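Local coordinates for protein peroxide stress regulator PerR, FUR family (Streptococcus pyogenes, PDB 4LMY) that probably represses peroxide-stress genes by binding DNA, as a dimeric, metal-dependent transcription factor of the FUR family, at residues H4-V16 / Y92-C104. Numbering follows the deposited sequence.
Sequences HSHQQALDAYENV and YDFMGHQHVNVVC. With ZN (zinc ion), chain E; ZN (zinc ion), chain F.
His-99 and His-97 meet His-4, His-6 and Asn-15 around one zinc ion, the tightly packed part. With CG beside its backbone N (chi1 -59°), His-99 extends towards residues 4-16 and places NE2 2.1 Å from zinc. Its ND1 donates to a water 2.8 Å away that donates to His-4 O, so zinc and water together hold the ring's rotation. The edge of His-6 approaches one face of His-99, planes 87° apart, and His-99 turns its edge to the face of His-4, both offset. His-4 NE2 and His-97 NE2, each 2.2 Å from zinc, lie across it from Asn-15 and His-6 respectively. His-4 ND1 is hydrogen-bonded to Asp-2 O. Asn-15 contributes its amide, modelled with ND2 towards the metal, a doubtful assignment since oxygen would be expected. His-19, one helical turn beyond Asn-15, completes the site.

Alongside, an antiparallel hydrogen-bonded pair joins the backbones: His-99 N reaches Leu-10 O at 2.8 Å, nearly straight (177°), and Leu-10 N returns to His-99 O at 3.0 Å. Beyond Ala-12, Val-16 CG2 touches the edge of Phe-94 at CZ (3.6 Å). The exposed Ala-9 end is looser: Ala-9 CB lies 3.6 Å from Asn-101 ND2, and a water bridges that ND2 to Ala-9 N. Ligands from the N-terminal arm, helix 12-22 and the 97-99 region imply that metal occupancy and the placement of these elements are probably coupled.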
loop_
_atom_site.group_PDB
_atom_site.type_symbol
_atom_site.label_atom_id
_atom_site.label_comp_id
_atom_site.label_asym_id
_atom_site.label_seq_id
_atom_site.Cartn_x
_atom_site.Cartn_y
_atom_site.Cartn_z
ATOM N N HIS B 4 12.824 -9.853 6.147
ATOM C CA HIS B 4 13.388 -11.080 5.597
ATOM C C HIS B 4 12.916 -11.261 4.158
ATOM O O HIS B 4 12.114 -10.472 3.659
ATOM C CB HIS B 4 12.932 -12.278 6.430
ATOM C CG HIS B 4 11.458 -12.532 6.363
ATOM N ND1 HIS B 4 10.554 -11.904 7.192
ATOM C CD2 HIS B 4 10.728 -13.346 5.561
ATOM C CE1 HIS B 4 9.333 -12.320 6.906
ATOM N NE2 HIS B 4 9.412 -13.196 5.922
ATOM N N SER B 5 13.405 -12.308 3.502
ATOM C CA SER B 5 12.999 -12.617 2.135
ATOM C C SER B 5 12.882 -14.119 1.903
ATOM O O SER B 5 13.605 -14.907 2.509
ATOM C CB SER B 5 13.986 -12.019 1.130
ATOM O OG SER B 5 13.751 -12.526 -0.172
ATOM N N HIS B 6 11.966 -14.510 1.023
ATOM C CA HIS B 6 11.845 -15.905 0.615
ATOM C C HIS B 6 12.311 -16.046 -0.826
ATOM O O HIS B 6 12.088 -17.075 -1.468
ATOM C CB HIS B 6 10.402 -16.390 0.749
ATOM C CG HIS B 6 9.783 -16.086 2.077
ATOM N ND1 HIS B 6 9.923 -16.910 3.173
ATOM C CD2 HIS B 6 9.013 -15.049 2.482
ATOM C CE1 HIS B 6 9.270 -16.391 4.197
ATOM N NE2 HIS B 6 8.707 -15.261 3.804
ATOM N N GLN B 7 12.952 -14.990 -1.323
ATOM C CA GLN B 7 13.503 -14.944 -2.674
ATOM C C GLN B 7 12.448 -15.098 -3.771
ATOM O O GLN B 7 12.749 -15.557 -4.872
ATOM C CB GLN B 7 14.639 -15.962 -2.848
ATOM C CG GLN B 7 15.908 -15.621 -2.069
ATOM C CD GLN B 7 15.759 -15.840 -0.575
ATOM O OE1 GLN B 7 15.334 -16.907 -0.133
ATOM N NE2 GLN B 7 16.101 -14.826 0.210
ATOM N N GLN B 8 11.217 -14.699 -3.462
ATOM C CA GLN B 8 10.147 -14.636 -4.455
ATOM C C GLN B 8 8.966 -13.854 -3.896
ATOM O O GLN B 8 8.842 -13.681 -2.684
ATOM C CB GLN B 8 9.692 -16.035 -4.883
ATOM C CG GLN B 8 8.792 -16.740 -3.884
ATOM C CD GLN B 8 8.354 -18.115 -4.362
ATOM O OE1 GLN B 8 8.522 -19.109 -3.657
ATOM N NE2 GLN B 8 7.787 -18.173 -5.562
ATOM N N ALA B 9 8.104 -13.376 -4.785
ATOM C CA ALA B 9 6.905 -12.663 -4.368
ATOM C C ALA B 9 5.888 -13.648 -3.811
ATOM O O ALA B 9 5.698 -14.732 -4.361
ATOM C CB ALA B 9 6.315 -11.894 -5.532
ATOM N N LEU B 10 5.246 -13.261 -2.714
ATOM C CA LEU B 10 4.223 -14.078 -2.072
ATOM C C LEU B 10 3.146 -13.160 -1.512
ATOM O O LEU B 10 3.458 -12.202 -0.807
ATOM C CB LEU B 10 4.833 -14.883 -0.921
ATOM C CG LEU B 10 5.986 -15.850 -1.204
ATOM C CD1 LEU B 10 6.621 -16.315 0.102
ATOM C CD2 LEU B 10 5.510 -17.038 -2.025
ATOM N N ASP B 11 1.880 -13.435 -1.810
ATOM C CA ASP B 11 0.815 -12.669 -1.167
ATOM C C ASP B 11 0.673 -13.102 0.290
ATOM O O ASP B 11 1.431 -13.954 0.756
ATOM C CB ASP B 11 -0.519 -12.750 -1.930
ATOM C CG ASP B 11 -1.067 -14.165 -2.041
ATOM O OD1 ASP B 11 -1.987 -14.363 -2.864
ATOM O OD2 ASP B 11 -0.597 -15.075 -1.328
ATOM N N ALA B 12 -0.287 -12.521 1.004
ATOM C CA ALA B 12 -0.465 -12.831 2.422
ATOM C C ALA B 12 -0.690 -14.323 2.660
ATOM O O ALA B 12 -0.066 -14.914 3.538
ATOM C CB ALA B 12 -1.608 -12.017 3.012
ATOM N N TYR B 13 -1.570 -14.922 1.861
ATOM C CA TYR B 13 -1.906 -16.338 1.988
ATOM C C TYR B 13 -0.704 -17.239 1.736
ATOM O O TYR B 13 -0.356 -18.075 2.575
ATOM C CB TYR B 13 -3.060 -16.694 1.042
ATOM C CG TYR B 13 -3.412 -18.166 0.998
ATOM C CD1 TYR B 13 -2.904 -18.989 0.002
ATOM C CD2 TYR B 13 -4.262 -18.728 1.941
ATOM C CE1 TYR B 13 -3.222 -20.333 -0.050
ATOM C CE2 TYR B 13 -4.589 -20.074 1.896
ATOM C CZ TYR B 13 -4.067 -20.870 0.899
ATOM O OH TYR B 13 -4.386 -22.208 0.850
ATOM N N GLU B 14 -0.067 -17.060 0.584
ATOM C CA GLU B 14 1.093 -17.866 0.225
ATOM C C GLU B 14 2.261 -17.646 1.183
ATOM O O GLU B 14 3.081 -18.542 1.389
ATOM C CB GLU B 14 1.524 -17.602 -1.221
ATOM C CG GLU B 14 0.506 -18.037 -2.269
ATOM C CD GLU B 14 0.259 -19.539 -2.279
ATOM O OE1 GLU B 14 1.099 -20.298 -1.751
ATOM O OE2 GLU B 14 -0.780 -19.962 -2.828
ATOM N N ASN B 15 2.343 -16.452 1.766
ATOM C CA ASN B 15 3.387 -16.181 2.746
ATOM C C ASN B 15 3.216 -17.017 4.005
ATOM O O ASN B 15 4.181 -17.589 4.509
ATOM C CB ASN B 15 3.444 -14.699 3.112
ATOM C CG ASN B 15 4.448 -14.418 4.211
ATOM O OD1 ASN B 15 4.080 -14.206 5.366
ATOM N ND2 ASN B 15 5.725 -14.433 3.859
ATOM N N VAL B 16 1.987 -17.080 4.510
ATOM C CA VAL B 16 1.701 -17.874 5.702
ATOM C C VAL B 16 2.109 -19.326 5.482
ATOM O O VAL B 16 2.796 -19.922 6.314
ATOM C CB VAL B 16 0.214 -17.813 6.089
ATOM C CG1 VAL B 16 -0.068 -18.753 7.251
ATOM C CG2 VAL B 16 -0.173 -16.397 6.450
ATOM N N TYR B 92 -9.961 -11.779 17.060
ATOM C CA TYR B 92 -8.754 -12.063 16.299
ATOM C C TYR B 92 -8.695 -11.247 15.016
ATOM O O TYR B 92 -9.718 -10.980 14.391
ATOM C CB TYR B 92 -8.671 -13.559 15.988
ATOM C CG TYR B 92 -8.639 -14.428 17.225
ATOM C CD1 TYR B 92 -7.435 -14.855 17.766
ATOM C CD2 TYR B 92 -9.814 -14.813 17.860
ATOM C CE1 TYR B 92 -7.400 -15.646 18.898
ATOM C CE2 TYR B 92 -9.790 -15.601 18.994
ATOM C CZ TYR B 92 -8.580 -16.016 19.508
ATOM O OH TYR B 92 -8.550 -16.804 20.636
ATOM N N ASP B 93 -7.488 -10.852 14.628
ATOM C CA ASP B 93 -7.299 -10.061 13.421
ATOM C C ASP B 93 -6.050 -10.504 12.677
ATOM O O ASP B 93 -4.970 -10.590 13.258
ATOM C CB ASP B 93 -7.179 -8.578 13.769
ATOM C CG ASP B 93 -7.108 -7.696 12.540
ATOM O OD1 ASP B 93 -7.943 -7.878 11.628
ATOM O OD2 ASP B 93 -6.215 -6.825 12.481
ATOM N N PHE B 94 -6.201 -10.783 11.387
ATOM C CA PHE B 94 -5.060 -11.142 10.558
ATOM C C PHE B 94 -4.277 -9.883 10.194
ATOM O O PHE B 94 -4.854 -8.908 9.714
ATOM C CB PHE B 94 -5.521 -11.864 9.290
ATOM C CG PHE B 94 -4.397 -12.459 8.491
ATOM C CD1 PHE B 94 -4.002 -13.771 8.695
ATOM C CD2 PHE B 94 -3.727 -11.703 7.541
ATOM C CE1 PHE B 94 -2.965 -14.318 7.964
ATOM C CE2 PHE B 94 -2.690 -12.246 6.810
ATOM C CZ PHE B 94 -2.310 -13.556 7.020
ATOM N N MET B 95 -2.968 -9.903 10.427
ATOM C CA MET B 95 -2.119 -8.769 10.066
ATOM C C MET B 95 -0.812 -9.216 9.404
ATOM O O MET B 95 0.112 -8.422 9.225
ATOM C CB MET B 95 -1.865 -7.857 11.279
ATOM C CG MET B 95 -0.663 -8.207 12.156
ATOM S SD MET B 95 -0.648 -9.893 12.787
ATOM C CE MET B 95 -0.202 -9.605 14.498
ATOM N N GLY B 96 -0.760 -10.490 9.022
ATOM C CA GLY B 96 0.414 -11.065 8.388
ATOM C C GLY B 96 0.899 -10.306 7.165
ATOM O O GLY B 96 0.110 -9.734 6.415
ATOM N N HIS B 97 2.211 -10.316 6.967
ATOM C CA HIS B 97 2.846 -9.571 5.890
ATOM C C HIS B 97 2.812 -10.317 4.559
ATOM O O HIS B 97 2.341 -11.451 4.469
ATOM C CB HIS B 97 4.303 -9.313 6.256
ATOM C CG HIS B 97 5.122 -10.563 6.346
ATOM N ND1 HIS B 97 5.171 -11.340 7.485
ATOM C CD2 HIS B 97 5.905 -11.182 5.433
ATOM C CE1 HIS B 97 5.959 -12.378 7.270
ATOM N NE2 HIS B 97 6.417 -12.309 6.034
ATOM N N GLN B 98 3.334 -9.670 3.525
ATOM C CA GLN B 98 3.514 -10.313 2.233
ATOM C C GLN B 98 4.851 -9.869 1.656
ATOM O O GLN B 98 5.559 -9.059 2.258
ATOM C CB GLN B 98 2.382 -9.937 1.275
ATOM C CG GLN B 98 2.422 -8.488 0.843
ATOM C CD GLN B 98 1.472 -8.187 -0.293
ATOM O OE1 GLN B 98 1.165 -7.031 -0.557
ATOM N NE2 GLN B 98 1.013 -9.224 -0.983
ATOM N N HIS B 99 5.189 -10.387 0.485
ATOM C CA HIS B 99 6.430 -10.003 -0.171
ATOM C C HIS B 99 6.166 -9.587 -1.607
ATOM O O HIS B 99 5.549 -10.323 -2.375
ATOM C CB HIS B 99 7.448 -11.138 -0.097
ATOM C CG HIS B 99 7.772 -11.548 1.303
ATOM N ND1 HIS B 99 8.880 -11.086 1.978
ATOM C CD2 HIS B 99 7.109 -12.350 2.171
ATOM C CE1 HIS B 99 8.897 -11.600 3.195
ATOM N NE2 HIS B 99 7.831 -12.368 3.338
ATOM N N VAL B 100 6.643 -8.395 -1.952
ATOM C CA VAL B 100 6.335 -7.755 -3.223
ATOM C C VAL B 100 7.606 -7.540 -4.039
ATOM O O VAL B 100 8.642 -7.160 -3.497
ATOM C CB VAL B 100 5.656 -6.386 -2.982
ATOM C CG1 VAL B 100 5.314 -5.690 -4.300
ATOM C CG2 VAL B 100 4.415 -6.557 -2.116
ATOM N N ASN B 101 7.528 -7.785 -5.342
ATOM C CA ASN B 101 8.669 -7.544 -6.219
ATOM C C ASN B 101 8.833 -6.078 -6.599
ATOM O O ASN B 101 7.852 -5.351 -6.750
ATOM C CB ASN B 101 8.552 -8.371 -7.497
ATOM C CG ASN B 101 8.910 -9.824 -7.285
ATOM O OD1 ASN B 101 9.652 -10.163 -6.363
ATOM N ND2 ASN B 101 8.399 -10.690 -8.148
ATOM N N VAL B 102 10.079 -5.650 -6.747
ATOM C CA VAL B 102 10.361 -4.383 -7.404
ATOM C C VAL B 102 11.225 -4.684 -8.626
ATOM O O VAL B 102 12.261 -5.343 -8.523
ATOM C CB VAL B 102 11.014 -3.340 -6.456
ATOM C CG1 VAL B 102 12.312 -3.860 -5.860
ATOM C CG2 VAL B 102 11.239 -2.027 -7.190
ATOM N N VAL B 103 10.772 -4.233 -9.790
ATOM C CA VAL B 103 11.428 -4.574 -11.046
ATOM C C VAL B 103 12.121 -3.358 -11.642
ATOM O O VAL B 103 11.539 -2.276 -11.694
ATOM C CB VAL B 103 10.409 -5.119 -12.072
ATOM C CG1 VAL B 103 11.115 -5.548 -13.344
ATOM C CG2 VAL B 103 9.616 -6.278 -11.473
ATOM N N CYS B 104 13.364 -3.528 -12.087
ATOM C CA CYS B 104 14.091 -2.419 -12.688
ATOM C C CYS B 104 13.578 -2.136 -14.091
ATOM O O CYS B 104 13.560 -3.021 -14.945
ATOM C CB CYS B 104 15.600 -2.679 -12.724
ATOM S SG CYS B 104 16.548 -1.274 -13.389
HETATM ZN ZN ZN E . 7.563 -13.806 4.905
HETATM ZN ZN ZN F . 18.690 -2.061 -13.386
HETATM O O HOH W 1 11.078 -9.578 1.098
HETATM O O HOH W 2 8.605 -13.777 -7.693
#